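Local coordinates for protein ChloroPhenol Reduction gene K (Desulfitobacterium dehalogenans, PDB 2H6C) that probably binds DNA through a helix-turn-helix domain as a transcriptional regulator controlling halorespiration genes in response to chlorophenols, at residues F19-L25 with Y77-L83; G40-P46 with N93-A98; S52-D58 with T102-S108; P149-I153 with I186-H190. One frame throughout, in Å; residues are numbered along the deposited sequence.

Interaction 1 (F19-L25 with Y77-L83); sequences FFPIEKL and YAGSNSL
Phe19 lays one face of its ring across the backbone at Ala78 and Gly79, where Gly79 has no side chain to lift it off. CE2 lies 3.4 Å from Gly79 CA, and the amide N of Gly79 sits above the plane. The ring also reaches Tyr77 in strand 72-78, Phe19 CE1 approaching Tyr77 CB at 4.2 Å. The chain makes a type II turn from Gly79 to Ser82, and Asn81, at its third position, is the bump against which Pro21 and Ile22 fit. Pro21 puts its CB against Asn81 CB at 3.9 Å, while Ile22 N donates to Asn81 O (3.0 Å). Ile22 then packs CG1 on Leu83 CB. Deeper in, Leu25 and Leu83 cross at about a right angle, CD1 to CD1; Leu83 gets there with CG anti to its backbone N (chi1 -170°). Glu23 OE1 hangs near Asn81 ND2, but the angle is poor for a hydrogen bond, and Asn81 OD1 has its own partner in Arg26. Ser82 OG accepts from Gly79 N at 2.9 Å and lies close to Phe19 O, a possible second bond. The N-terminal segment thus packs on the turn linking strands 72-78 and 82-84, one from each sheet of the cyclic nucleotide-binding fold, and Phe20 and Ile22 also touch helix 121-142. Chemically, the buried end is apolar, backbone polar atoms meet across the middle, and an exposed aromatic ring closes the other end.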
loop_
_atom_site.group_PDB
_atom_site.type_symbol
_atom_site.label_atom_id
_atom_site.label_comp_id
_atom_site.label_asym_id
_atom_site.label_seq_id
_atom_site.Cartn_x
_atom_site.Cartn_y
_atom_site.Cartn_z
ATOM N N PHE A 19 10.331 11.881 7.971
ATOM C CA PHE A 19 9.891 12.875 9.054
ATOM C C PHE A 19 9.300 14.201 8.617
ATOM O O PHE A 19 8.462 14.744 9.347
ATOM C CB PHE A 19 11.026 13.274 9.985
ATOM C CG PHE A 19 11.173 12.392 11.183
ATOM C CD1 PHE A 19 10.943 11.010 11.113
ATOM C CD2 PHE A 19 11.626 12.930 12.375
ATOM C CE1 PHE A 19 11.139 10.195 12.220
ATOM C CE2 PHE A 19 11.840 12.114 13.483
ATOM C CZ PHE A 19 11.584 10.744 13.399
ATOM N N PHE A 20 9.806 14.764 7.522
ATOM C CA PHE A 20 9.130 15.857 6.847
ATOM C C PHE A 20 8.886 17.020 7.785
ATOM O O PHE A 20 7.738 17.246 8.210
ATOM C CB PHE A 20 7.799 15.357 6.296
ATOM C CG PHE A 20 7.924 14.106 5.504
ATOM C CD1 PHE A 20 7.419 12.926 5.982
ATOM C CD2 PHE A 20 8.571 14.115 4.277
ATOM C CE1 PHE A 20 7.535 11.764 5.250
ATOM C CE2 PHE A 20 8.692 12.957 3.540
ATOM C CZ PHE A 20 8.166 11.777 4.030
ATOM N N PRO A 21 9.960 17.757 8.108
ATOM C CA PRO A 21 9.848 18.869 9.033
ATOM C C PRO A 21 9.196 20.108 8.405
ATOM O O PRO A 21 9.183 20.237 7.173
ATOM C CB PRO A 21 11.324 19.158 9.398
ATOM C CG PRO A 21 12.137 18.108 8.730
ATOM C CD PRO A 21 11.342 17.607 7.623
ATOM N N ILE A 22 8.640 20.972 9.258
ATOM C CA ILE A 22 8.228 22.356 8.914
ATOM C C ILE A 22 8.697 23.287 10.044
ATOM O O ILE A 22 7.914 23.743 10.841
ATOM C CB ILE A 22 6.672 22.619 8.819
ATOM C CG1 ILE A 22 5.844 21.366 8.931
ATOM C CG2 ILE A 22 6.312 23.405 7.584
ATOM C CD1 ILE A 22 5.615 20.721 7.654
ATOM N N GLU A 23 9.978 23.545 10.149
ATOM C CA GLU A 23 10.418 24.558 11.055
ATOM C C GLU A 23 9.437 25.724 11.042
ATOM O O GLU A 23 8.877 26.092 12.088
ATOM C CB GLU A 23 11.777 25.076 10.621
ATOM C CG GLU A 23 12.828 24.984 11.695
ATOM C CD GLU A 23 13.585 23.644 11.667
ATOM O OE1 GLU A 23 12.911 22.585 11.445
ATOM O OE2 GLU A 23 14.844 23.651 11.872
ATOM N N LYS A 24 9.200 26.322 9.871
ATOM C CA LYS A 24 8.573 27.663 9.853
ATOM C C LYS A 24 7.309 27.740 10.748
ATOM O O LYS A 24 6.852 28.806 11.114
ATOM C CB LYS A 24 8.312 28.153 8.407
ATOM N N LEU A 25 6.773 26.590 11.122
ATOM C CA LEU A 25 5.586 26.529 11.942
ATOM C C LEU A 25 5.775 26.786 13.455
ATOM O O LEU A 25 4.910 27.433 14.046
ATOM C CB LEU A 25 4.863 25.198 11.702
ATOM C CG LEU A 25 3.467 25.330 11.098
ATOM C CD1 LEU A 25 2.804 23.965 10.867
ATOM C CD2 LEU A 25 2.598 26.180 12.006
ATOM N N TYR A 77 6.736 6.824 12.348
ATOM C CA TYR A 77 7.199 7.651 13.416
ATOM C C TYR A 77 7.148 9.132 12.974
ATOM O O TYR A 77 7.366 9.491 11.820
ATOM C CB TYR A 77 8.594 7.206 13.799
ATOM C CG TYR A 77 8.644 5.849 14.515
ATOM C CD1 TYR A 77 8.805 4.677 13.806
ATOM C CD2 TYR A 77 8.554 5.759 15.916
ATOM C CE1 TYR A 77 8.871 3.451 14.465
ATOM C CE2 TYR A 77 8.612 4.545 16.567
ATOM C CZ TYR A 77 8.774 3.383 15.837
ATOM O OH TYR A 77 8.863 2.147 16.465
ATOM N N ALA A 78 6.785 10.008 13.882
ATOM C CA ALA A 78 6.895 11.409 13.577
ATOM C C ALA A 78 7.790 12.016 14.640
ATOM O O ALA A 78 7.984 11.459 15.720
ATOM C CB ALA A 78 5.538 12.066 13.533
ATOM N N GLY A 79 8.346 13.161 14.322
ATOM C CA GLY A 79 9.354 13.735 15.160
ATOM C C GLY A 79 9.256 15.225 15.213
ATOM O O GLY A 79 8.230 15.795 14.893
ATOM N N SER A 80 10.342 15.846 15.623
ATOM C CA SER A 80 10.317 17.243 15.915
ATOM C C SER A 80 10.057 18.010 14.617
ATOM O O SER A 80 10.568 17.653 13.565
ATOM C CB SER A 80 11.614 17.643 16.605
ATOM O OG SER A 80 12.170 18.728 15.908
ATOM N N ASN A 81 9.216 19.030 14.710
ATOM C CA ASN A 81 8.641 19.740 13.548
ATOM C C ASN A 81 7.784 18.937 12.583
ATOM O O ASN A 81 7.512 19.364 11.476
ATOM C CB ASN A 81 9.744 20.430 12.777
ATOM C CG ASN A 81 10.626 21.253 13.665
ATOM O OD1 ASN A 81 10.159 22.115 14.411
ATOM N ND2 ASN A 81 11.923 21.007 13.574
ATOM N N SER A 82 7.344 17.767 12.971
ATOM C CA SER A 82 6.582 16.964 12.048
ATOM C C SER A 82 5.158 17.457 12.088
ATOM O O SER A 82 4.794 18.159 13.032
ATOM C CB SER A 82 6.673 15.505 12.439
ATOM O OG SER A 82 7.993 15.084 12.219
ATOM N N LEU A 83 4.377 17.125 11.070
ATOM C CA LEU A 83 2.994 17.548 11.045
ATOM C C LEU A 83 2.118 16.370 10.732
ATOM O O LEU A 83 2.091 15.873 9.628
ATOM C CB LEU A 83 2.757 18.665 10.032
ATOM C CG LEU A 83 1.398 19.348 10.077
ATOM C CD1 LEU A 83 1.283 20.085 11.347
ATOM C CD2 LEU A 83 1.237 20.282 8.898
#

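Interaction 2 (G40-P46 with N93-A98); sequences GSAIIMP and NIYATA
Two consecutive residues, Ile43 and Ile44, face the single residue Ala96, a classic beta bulge placed where the chain turns a corner at 43. The peptide groups of Ala96 serve both sides of the bulge: Ile43 N donates to Ala96 O at 3.1 Å, from well above the carbonyl plane, and Ala96 N donates to Ile44 O at 2.9 Å. Nearer the start, two successive residues, Gly40 and Ser41, share Ala98: Gly40 N gives a nearly straight bond to Ala98 O (2.9 Å, 169° at the hydrogen), and Ala98 N returns one to Ser41 O. Ala42 and Thr97, the next pair along, lie between these bonds and the bulge as a non-hydrogen-bonded antiparallel pair. Around the bulge, Ile44 turns CG1 beside its backbone N (chi1 -52°), which brings CD1 to 3.8 Å from the methyl CB of Ala96. Ile43 approaches the same methyl with its own CD1, but more loosely. At the far end, Pro46 lies alongside Tyr95 and points the same way, its CD 3.5 Å from Tyr95 CD2; the CB of Ala42 comes to the ring edge near CE2. Strand 94-98 is flanked by 42-44, an outermost strand of its sheet, and by 61-66, to which Tyr95 and Thr97 are bonded through their backbones; Tyr95 and Pro46 both pack on Ile66, and Ile94 reaches Leu75 of strand 72-78.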
loop_
_atom_site.group_PDB
_atom_site.type_symbol
_atom_site.label_atom_id
_atom_site.label_comp_id
_atom_site.label_asym_id
_atom_site.label_seq_id
_atom_site.Cartn_x
_atom_site.Cartn_y
_atom_site.Cartn_z
ATOM N N GLY A 40 4.411 6.564 26.463
ATOM C CA GLY A 40 3.330 5.595 26.644
ATOM C C GLY A 40 1.927 6.138 26.411
ATOM O O GLY A 40 1.046 5.366 26.031
ATOM N N SER A 41 1.717 7.448 26.614
ATOM C CA SER A 41 0.387 8.088 26.483
ATOM C C SER A 41 -0.117 8.039 25.067
ATOM O O SER A 41 0.630 8.311 24.119
ATOM C CB SER A 41 0.414 9.563 26.863
ATOM O OG SER A 41 0.468 9.771 28.260
ATOM N N ALA A 42 -1.396 7.706 24.934
ATOM C CA ALA A 42 -2.056 7.634 23.642
ATOM C C ALA A 42 -2.463 9.021 23.259
ATOM O O ALA A 42 -3.182 9.679 24.000
ATOM C CB ALA A 42 -3.289 6.761 23.719
ATOM N N ILE A 43 -2.043 9.456 22.084
ATOM C CA ILE A 43 -2.380 10.796 21.633
ATOM C C ILE A 43 -3.412 10.776 20.521
ATOM O O ILE A 43 -4.205 11.729 20.377
ATOM C CB ILE A 43 -1.133 11.652 21.242
ATOM C CG1 ILE A 43 -1.436 12.396 19.951
ATOM C CG2 ILE A 43 0.173 10.842 21.239
ATOM C CD1 ILE A 43 -0.300 12.615 19.136
ATOM N N ILE A 44 -3.407 9.723 19.717
ATOM C CA ILE A 44 -4.579 9.484 18.857
ATOM C C ILE A 44 -5.104 8.103 19.131
ATOM O O ILE A 44 -4.354 7.144 19.304
ATOM C CB ILE A 44 -4.329 9.698 17.320
ATOM C CG1 ILE A 44 -3.697 11.072 17.064
ATOM C CG2 ILE A 44 -5.658 9.544 16.513
ATOM C CD1 ILE A 44 -2.943 11.122 15.822
ATOM N N MET A 45 -6.417 8.034 19.195
ATOM C CA MET A 45 -7.080 6.820 19.566
ATOM C C MET A 45 -7.670 6.203 18.354
ATOM O O MET A 45 -8.188 6.886 17.476
ATOM C CB MET A 45 -8.195 7.060 20.582
ATOM C CG MET A 45 -7.710 7.126 21.973
ATOM S SD MET A 45 -6.760 5.666 22.292
ATOM C CE MET A 45 -7.527 5.164 23.802
ATOM N N PRO A 46 -7.628 4.884 18.322
ATOM C CA PRO A 46 -8.411 4.181 17.318
ATOM C C PRO A 46 -9.861 4.700 17.276
ATOM O O PRO A 46 -10.386 5.211 18.275
ATOM C CB PRO A 46 -8.370 2.714 17.787
ATOM C CG PRO A 46 -7.081 2.610 18.639
ATOM C CD PRO A 46 -6.900 3.985 19.244
ATOM N N ASN A 93 -8.068 4.108 10.456
ATOM C CA ASN A 93 -8.068 4.062 11.887
ATOM C C ASN A 93 -6.633 4.160 12.378
ATOM O O ASN A 93 -5.830 3.303 12.071
ATOM C CB ASN A 93 -8.690 2.760 12.384
ATOM C CG ASN A 93 -9.278 2.904 13.777
ATOM O OD1 ASN A 93 -8.852 3.774 14.548
ATOM N ND2 ASN A 93 -10.292 2.081 14.098
ATOM N N ILE A 94 -6.306 5.182 13.150
ATOM C CA ILE A 94 -4.944 5.350 13.602
ATOM C C ILE A 94 -4.847 5.093 15.106
ATOM O O ILE A 94 -5.838 4.852 15.799
ATOM C CB ILE A 94 -4.407 6.740 13.168
ATOM C CG1 ILE A 94 -4.568 6.899 11.630
ATOM C CG2 ILE A 94 -2.940 6.958 13.556
ATOM C CD1 ILE A 94 -3.311 6.481 10.724
ATOM N N TYR A 95 -3.627 5.088 15.605
ATOM C CA TYR A 95 -3.419 4.892 16.979
ATOM C C TYR A 95 -2.033 5.325 17.354
ATOM O O TYR A 95 -1.074 4.561 17.264
ATOM C CB TYR A 95 -3.561 3.427 17.211
ATOM C CG TYR A 95 -3.078 3.010 18.573
ATOM C CD1 TYR A 95 -2.263 1.891 18.730
ATOM C CD2 TYR A 95 -3.419 3.749 19.716
ATOM C CE1 TYR A 95 -1.827 1.513 19.978
ATOM C CE2 TYR A 95 -2.979 3.382 20.947
ATOM C CZ TYR A 95 -2.190 2.272 21.076
ATOM O OH TYR A 95 -1.803 1.934 22.338
ATOM N N ALA A 96 -1.916 6.557 17.791
ATOM C CA ALA A 96 -0.604 7.148 17.934
ATOM C C ALA A 96 -0.200 7.119 19.370
ATOM O O ALA A 96 -1.036 7.177 20.245
ATOM C CB ALA A 96 -0.616 8.575 17.404
ATOM N N THR A 97 1.089 7.051 19.609
ATOM C CA THR A 97 1.592 6.906 20.953
ATOM C C THR A 97 2.760 7.775 21.119
ATOM O O THR A 97 3.439 8.041 20.150
ATOM C CB THR A 97 2.179 5.536 21.149
ATOM O OG1 THR A 97 1.755 4.689 20.086
ATOM C CG2 THR A 97 1.768 4.968 22.488
ATOM N N ALA A 98 3.051 8.167 22.344
ATOM C CA ALA A 98 4.275 8.909 22.580
ATOM C C ALA A 98 5.457 7.963 22.919
ATOM O O ALA A 98 5.383 7.117 23.837
ATOM C CB ALA A 98 4.067 9.964 23.670
#

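Interaction 3 (S52-D58 with T102-S108); sequences SMIFLMD and TRTCWFS
Ile54 stretches along the Trp106 indole, side by side with it and pointing the same way. Its CG1 stands 3.7 Å from the centroid of the six-membered ring and only 6° off the normal, a CH-pi contact over the face. With CG1 beside the backbone N (chi1 -58°), the other branch, CG2, is left to meet Thr104 CB at 3.6 Å. Thr104 OG1 lies in the indole plane at its edge, where Trp106 NE1 gives it a weak hydrogen bond, and is also bonded to Arg35 O; Arg35 itself makes a cation-pi contact with Trp106. Strands 53-58 and 102-107 run antiparallel as the two central strands of one sheet of the cyclic nucleotide-binding domain, whose two facing sheets form the jelly-roll beta sandwich of this family. Phe55 and Cys105 form a hydrogen-bonded pair: Phe55 N to Cys105 O 2.8 Å, and Cys105 N to Phe55 O 2.7 Å, this donor lying in the carbonyl plane. On the face opposite Trp106, Phe55 CB approaches the ring edge of Phe107 near CE1 (3.7 Å), and Cys105 SG sits over a face of that ring. Toward 58 the register slips at a classic bulge: Met57 and Asp58 both donate to Arg103 O, weakly from Met57 and from Asp58 N along a lone pair. Met57 CE packs on CG of Arg103, and NE of that arginine makes a salt bridge to Glu36.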
loop_
_atom_site.group_PDB
_atom_site.type_symbol
_atom_site.label_atom_id
_atom_site.label_comp_id
_atom_site.label_asym_id
_atom_site.label_seq_id
_atom_site.Cartn_x
_atom_site.Cartn_y
_atom_site.Cartn_z
ATOM N N SER A 52 -7.680 18.239 13.789
ATOM C CA SER A 52 -6.646 19.263 13.936
ATOM C C SER A 52 -5.303 18.775 13.401
ATOM O O SER A 52 -4.907 17.638 13.589
ATOM C CB SER A 52 -6.499 19.711 15.404
ATOM O OG SER A 52 -7.716 20.212 15.955
ATOM N N MET A 53 -4.615 19.640 12.694
ATOM C CA MET A 53 -3.256 19.368 12.414
ATOM C C MET A 53 -2.461 19.307 13.762
ATOM O O MET A 53 -2.713 20.070 14.714
ATOM C CB MET A 53 -2.732 20.435 11.449
ATOM C CG MET A 53 -3.447 20.447 10.113
ATOM S SD MET A 53 -3.828 18.769 9.440
ATOM C CE MET A 53 -2.260 17.818 9.456
ATOM N N ILE A 54 -1.531 18.374 13.886
ATOM C CA ILE A 54 -0.817 18.273 15.150
ATOM C C ILE A 54 0.635 18.507 14.878
ATOM O O ILE A 54 1.322 17.665 14.273
ATOM C CB ILE A 54 -0.976 16.924 15.825
ATOM C CG1 ILE A 54 -2.452 16.638 16.082
ATOM C CG2 ILE A 54 -0.196 16.933 17.115
ATOM C CD1 ILE A 54 -2.803 15.168 16.200
ATOM N N PHE A 55 1.088 19.669 15.320
ATOM C CA PHE A 55 2.435 20.065 15.080
ATOM C C PHE A 55 3.265 19.565 16.240
ATOM O O PHE A 55 2.976 19.833 17.421
ATOM C CB PHE A 55 2.577 21.570 14.944
ATOM C CG PHE A 55 3.982 21.994 14.677
ATOM C CD1 PHE A 55 4.577 21.668 13.479
ATOM C CD2 PHE A 55 4.708 22.666 15.617
ATOM C CE1 PHE A 55 5.850 22.002 13.206
ATOM C CE2 PHE A 55 6.006 23.010 15.340
ATOM C CZ PHE A 55 6.573 22.666 14.116
ATOM N N LEU A 56 4.316 18.847 15.879
ATOM C CA LEU A 56 5.083 18.120 16.846
ATOM C C LEU A 56 6.320 18.960 17.205
ATOM O O LEU A 56 7.375 18.864 16.581
ATOM C CB LEU A 56 5.398 16.754 16.263
ATOM C CG LEU A 56 5.363 15.604 17.234
ATOM C CD1 LEU A 56 5.022 14.374 16.518
ATOM C CD2 LEU A 56 6.714 15.452 17.907
ATOM N N MET A 57 6.176 19.790 18.227
ATOM C CA MET A 57 7.267 20.690 18.602
ATOM C C MET A 57 8.472 19.944 19.159
ATOM O O MET A 57 9.589 20.297 18.819
ATOM C CB MET A 57 6.854 21.729 19.646
ATOM C CG MET A 57 5.399 22.080 19.662
ATOM S SD MET A 57 5.162 23.664 20.407
ATOM C CE MET A 57 4.032 23.315 21.693
ATOM N N ASP A 58 8.256 18.976 20.053
ATOM C CA ASP A 58 9.332 18.082 20.464
ATOM C C ASP A 58 8.935 16.782 21.105
ATOM O O ASP A 58 8.191 16.751 22.093
ATOM C CB ASP A 58 10.329 18.759 21.400
ATOM C CG ASP A 58 11.719 18.892 20.744
ATOM O OD1 ASP A 58 12.487 17.852 20.623
ATOM O OD2 ASP A 58 12.023 20.052 20.317
ATOM N N THR A 102 6.737 14.439 24.830
ATOM C CA THR A 102 6.501 15.059 23.555
ATOM C C THR A 102 5.566 16.193 23.779
ATOM O O THR A 102 4.576 16.016 24.479
ATOM C CB THR A 102 5.792 14.106 22.629
ATOM O OG1 THR A 102 6.536 12.904 22.567
ATOM C CG2 THR A 102 5.698 14.678 21.221
ATOM N N ARG A 103 5.863 17.339 23.167
ATOM C CA ARG A 103 5.023 18.541 23.283
ATOM C C ARG A 103 4.401 18.859 21.929
ATOM O O ARG A 103 5.137 19.023 20.950
ATOM C CB ARG A 103 5.893 19.716 23.728
ATOM C CG ARG A 103 5.126 20.991 24.176
ATOM C CD ARG A 103 6.081 22.140 24.748
ATOM N NE ARG A 103 6.733 21.830 26.032
ATOM C CZ ARG A 103 7.810 22.461 26.494
ATOM N NH1 ARG A 103 8.378 23.433 25.786
ATOM N NH2 ARG A 103 8.348 22.119 27.665
ATOM N N THR A 104 3.082 18.934 21.828
ATOM C CA THR A 104 2.534 19.209 20.515
ATOM C C THR A 104 1.808 20.492 20.557
ATOM O O THR A 104 1.400 20.900 21.637
ATOM C CB THR A 104 1.539 18.181 20.057
ATOM O OG1 THR A 104 0.419 18.161 20.947
ATOM C CG2 THR A 104 2.180 16.871 20.000
ATOM N N CYS A 105 1.644 21.111 19.382
ATOM C CA CYS A 105 0.724 22.219 19.211
ATOM C C CYS A 105 -0.341 21.864 18.220
ATOM O O CYS A 105 -0.031 21.521 17.111
ATOM C CB CYS A 105 1.425 23.452 18.692
ATOM S SG CYS A 105 0.274 24.818 18.495
ATOM N N TRP A 106 -1.590 22.012 18.621
ATOM C CA TRP A 106 -2.710 21.556 17.837
ATOM C C TRP A 106 -3.221 22.745 17.107
ATOM O O TRP A 106 -3.390 23.800 17.705
ATOM C CB TRP A 106 -3.804 20.953 18.737
ATOM C CG TRP A 106 -3.398 19.632 19.261
ATOM C CD1 TRP A 106 -2.228 19.340 19.928
ATOM C CD2 TRP A 106 -4.097 18.389 19.127
ATOM N NE1 TRP A 106 -2.179 17.992 20.229
ATOM C CE2 TRP A 106 -3.316 17.393 19.753
ATOM C CE3 TRP A 106 -5.298 18.016 18.542
ATOM C CZ2 TRP A 106 -3.711 16.055 19.809
ATOM C CZ3 TRP A 106 -5.684 16.669 18.593
ATOM C CH2 TRP A 106 -4.896 15.718 19.212
ATOM N N PHE A 107 -3.485 22.558 15.819
ATOM C CA PHE A 107 -3.913 23.639 14.941
ATOM C C PHE A 107 -5.264 23.337 14.334
ATOM O O PHE A 107 -5.411 22.397 13.599
ATOM C CB PHE A 107 -2.896 23.846 13.808
ATOM C CG PHE A 107 -1.664 24.597 14.219
ATOM C CD1 PHE A 107 -0.423 24.011 14.138
ATOM C CD2 PHE A 107 -1.742 25.894 14.681
ATOM C CE1 PHE A 107 0.716 24.704 14.522
ATOM C CE2 PHE A 107 -0.579 26.601 15.060
ATOM C CZ PHE A 107 0.632 26.001 14.984
ATOM N N SER A 108 -6.258 24.144 14.651
ATOM C CA SER A 108 -7.570 23.971 14.057
ATOM C C SER A 108 -7.589 24.537 12.654
ATOM O O SER A 108 -6.718 25.357 12.286
ATOM C CB SER A 108 -8.566 24.764 14.839
ATOM O OG SER A 108 -8.110 26.090 14.895
#

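Interaction 4 (P149-I153 with I186-H190); sequences PTIRI and ITGAH
Pro149 and Ala189 carry much of the apolar part of this contact, CB to CB at 3.9 Å, with Pro149 O just as close to the same methyl. Ile153, one turn further along its helix, reaches that methyl from a different direction, CD1 to Ala189 CB 4.3 Å. Thr187 adds its CG2, which rests 4.2 Å from Ile153 CA; the torsion (chi1 61°) sets OG1 between the backbone N and the carbonyl carbon, where it bonds back to Ile183 O. The polar part is one hydrogen bond. Arg152 folds at chi3 and brings NH1 to Thr187 O, which lies at the guanidinium edge, near its plane; the modelled separation is too short to be taken literally, so the bond's length is doubtful. Thr187 is the last helical residue here, so its carbonyl lies at a C-terminal helix end, which could well favour an arginine electrostatically. Gly188 then leaves helical geometry with positive phi (66°). Charge also comes from across the dimer: Arg152 of the second subunit is close to its counterpart, and Glu185 of that subunit packs on Arg152. His190 caps the start of helix 191-203, bonding Val192 N. Helix 180-187, the tight turn at Gly188 and helix 191-203 form the helix-turn-helix of Crp-like regulators, here backed at its turn by the N-terminal end of helix 148-164.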
loop_
_atom_site.group_PDB
_atom_site.type_symbol
_atom_site.label_atom_id
_atom_site.label_comp_id
_atom_site.label_asym_id
_atom_site.label_seq_id
_atom_site.Cartn_x
_atom_site.Cartn_y
_atom_site.Cartn_z
ATOM N N PRO A 149 6.476 -12.194 -6.852
ATOM C CA PRO A 149 5.448 -12.650 -5.923
ATOM C C PRO A 149 4.197 -12.996 -6.666
ATOM O O PRO A 149 3.328 -13.594 -6.104
ATOM C CB PRO A 149 5.218 -11.440 -5.003
ATOM C CG PRO A 149 5.750 -10.336 -5.708
ATOM C CD PRO A 149 6.928 -10.846 -6.475
ATOM N N THR A 150 4.148 -12.639 -7.940
ATOM C CA THR A 150 3.081 -13.003 -8.845
ATOM C C THR A 150 3.314 -14.368 -9.557
ATOM O O THR A 150 2.404 -15.212 -9.627
ATOM C CB THR A 150 2.929 -11.862 -9.849
ATOM O OG1 THR A 150 2.073 -10.851 -9.295
ATOM C CG2 THR A 150 2.344 -12.341 -11.133
ATOM N N ILE A 151 4.509 -14.548 -10.124
ATOM C CA ILE A 151 5.005 -15.872 -10.472
ATOM C C ILE A 151 4.828 -16.851 -9.277
ATOM O O ILE A 151 4.242 -17.912 -9.430
ATOM C CB ILE A 151 6.479 -15.790 -10.992
ATOM C CG1 ILE A 151 6.508 -15.737 -12.520
ATOM C CG2 ILE A 151 7.304 -17.001 -10.602
ATOM C CD1 ILE A 151 5.590 -14.695 -13.154
ATOM N N ARG A 152 5.310 -16.496 -8.089
ATOM C CA ARG A 152 5.141 -17.360 -6.899
ATOM C C ARG A 152 3.698 -17.793 -6.673
ATOM O O ARG A 152 3.422 -18.913 -6.276
ATOM C CB ARG A 152 5.601 -16.626 -5.641
ATOM C CG ARG A 152 6.945 -16.981 -5.086
ATOM C CD ARG A 152 7.142 -16.152 -3.824
ATOM N NE ARG A 152 8.223 -15.212 -3.984
ATOM C CZ ARG A 152 8.332 -14.076 -3.318
ATOM N NH1 ARG A 152 7.415 -13.736 -2.427
ATOM N NH2 ARG A 152 9.388 -13.277 -3.539
ATOM N N ILE A 153 2.767 -16.880 -6.885
ATOM C CA ILE A 153 1.345 -17.221 -6.690
ATOM C C ILE A 153 0.878 -18.303 -7.625
ATOM O O ILE A 153 0.185 -19.210 -7.233
ATOM C CB ILE A 153 0.384 -16.056 -6.963
ATOM C CG1 ILE A 153 0.632 -14.919 -5.952
ATOM C CG2 ILE A 153 -1.066 -16.598 -6.972
ATOM C CD1 ILE A 153 -0.615 -14.322 -5.275
ATOM N N ILE A 186 1.395 -16.901 2.429
ATOM C CA ILE A 186 2.268 -17.953 1.962
ATOM C C ILE A 186 3.297 -17.517 0.950
ATOM O O ILE A 186 4.400 -18.050 0.965
ATOM C CB ILE A 186 1.481 -19.083 1.383
ATOM C CG1 ILE A 186 0.854 -19.833 2.537
ATOM C CG2 ILE A 186 2.392 -20.048 0.628
ATOM C CD1 ILE A 186 -0.206 -20.799 2.143
ATOM N N THR A 187 2.931 -16.597 0.059
ATOM C CA THR A 187 3.833 -16.155 -0.996
ATOM C C THR A 187 4.506 -14.843 -0.711
ATOM O O THR A 187 5.365 -14.432 -1.459
ATOM C CB THR A 187 3.079 -15.918 -2.231
ATOM O OG1 THR A 187 2.120 -14.898 -1.980
ATOM C CG2 THR A 187 2.390 -17.185 -2.626
ATOM N N GLY A 188 4.094 -14.167 0.350
ATOM C CA GLY A 188 4.601 -12.823 0.657
ATOM C C GLY A 188 4.207 -11.779 -0.372
ATOM O O GLY A 188 5.028 -10.984 -0.818
ATOM N N ALA A 189 2.950 -11.798 -0.763
ATOM C CA ALA A 189 2.489 -10.978 -1.856
ATOM C C ALA A 189 1.414 -10.120 -1.278
ATOM O O ALA A 189 0.655 -10.535 -0.424
ATOM C CB ALA A 189 1.957 -11.810 -2.981
ATOM N N HIS A 190 1.387 -8.903 -1.760
ATOM C CA HIS A 190 0.519 -7.873 -1.278
ATOM C C HIS A 190 -0.923 -8.240 -1.646
ATOM O O HIS A 190 -1.168 -8.892 -2.700
ATOM C CB HIS A 190 0.966 -6.584 -1.969
ATOM C CG HIS A 190 0.362 -5.349 -1.417
ATOM N ND1 HIS A 190 -0.878 -4.898 -1.809
ATOM C CD2 HIS A 190 0.834 -4.456 -0.522
ATOM C CE1 HIS A 190 -1.154 -3.785 -1.153
ATOM N NE2 HIS A 190 -0.134 -3.498 -0.365
#

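Overall arrangement
From the N terminus, 19-25 waits for 77-83, 40-46 for 93-98, and 52-58 for 102-108, so interactions 1, 2 and 3 cross one another rather than nest. Each closes a long loop in which strands alternate with turns, almost without helix. Interactions 1 and 3 meet in one sheet, where strand 82-84 runs beside 53-58 and Ser82 O probably bonds to Leu56 N. Interaction 2 belongs to the other sheet, which interaction 1 also reaches through strand 72-78; it touches interaction 3 where Ile44 packs on Ile54. Interaction 4 follows in series, its centre about 40 Å from that of interaction 3, closing a loop within the helix-turn-helix domain beyond the long helix 121-142.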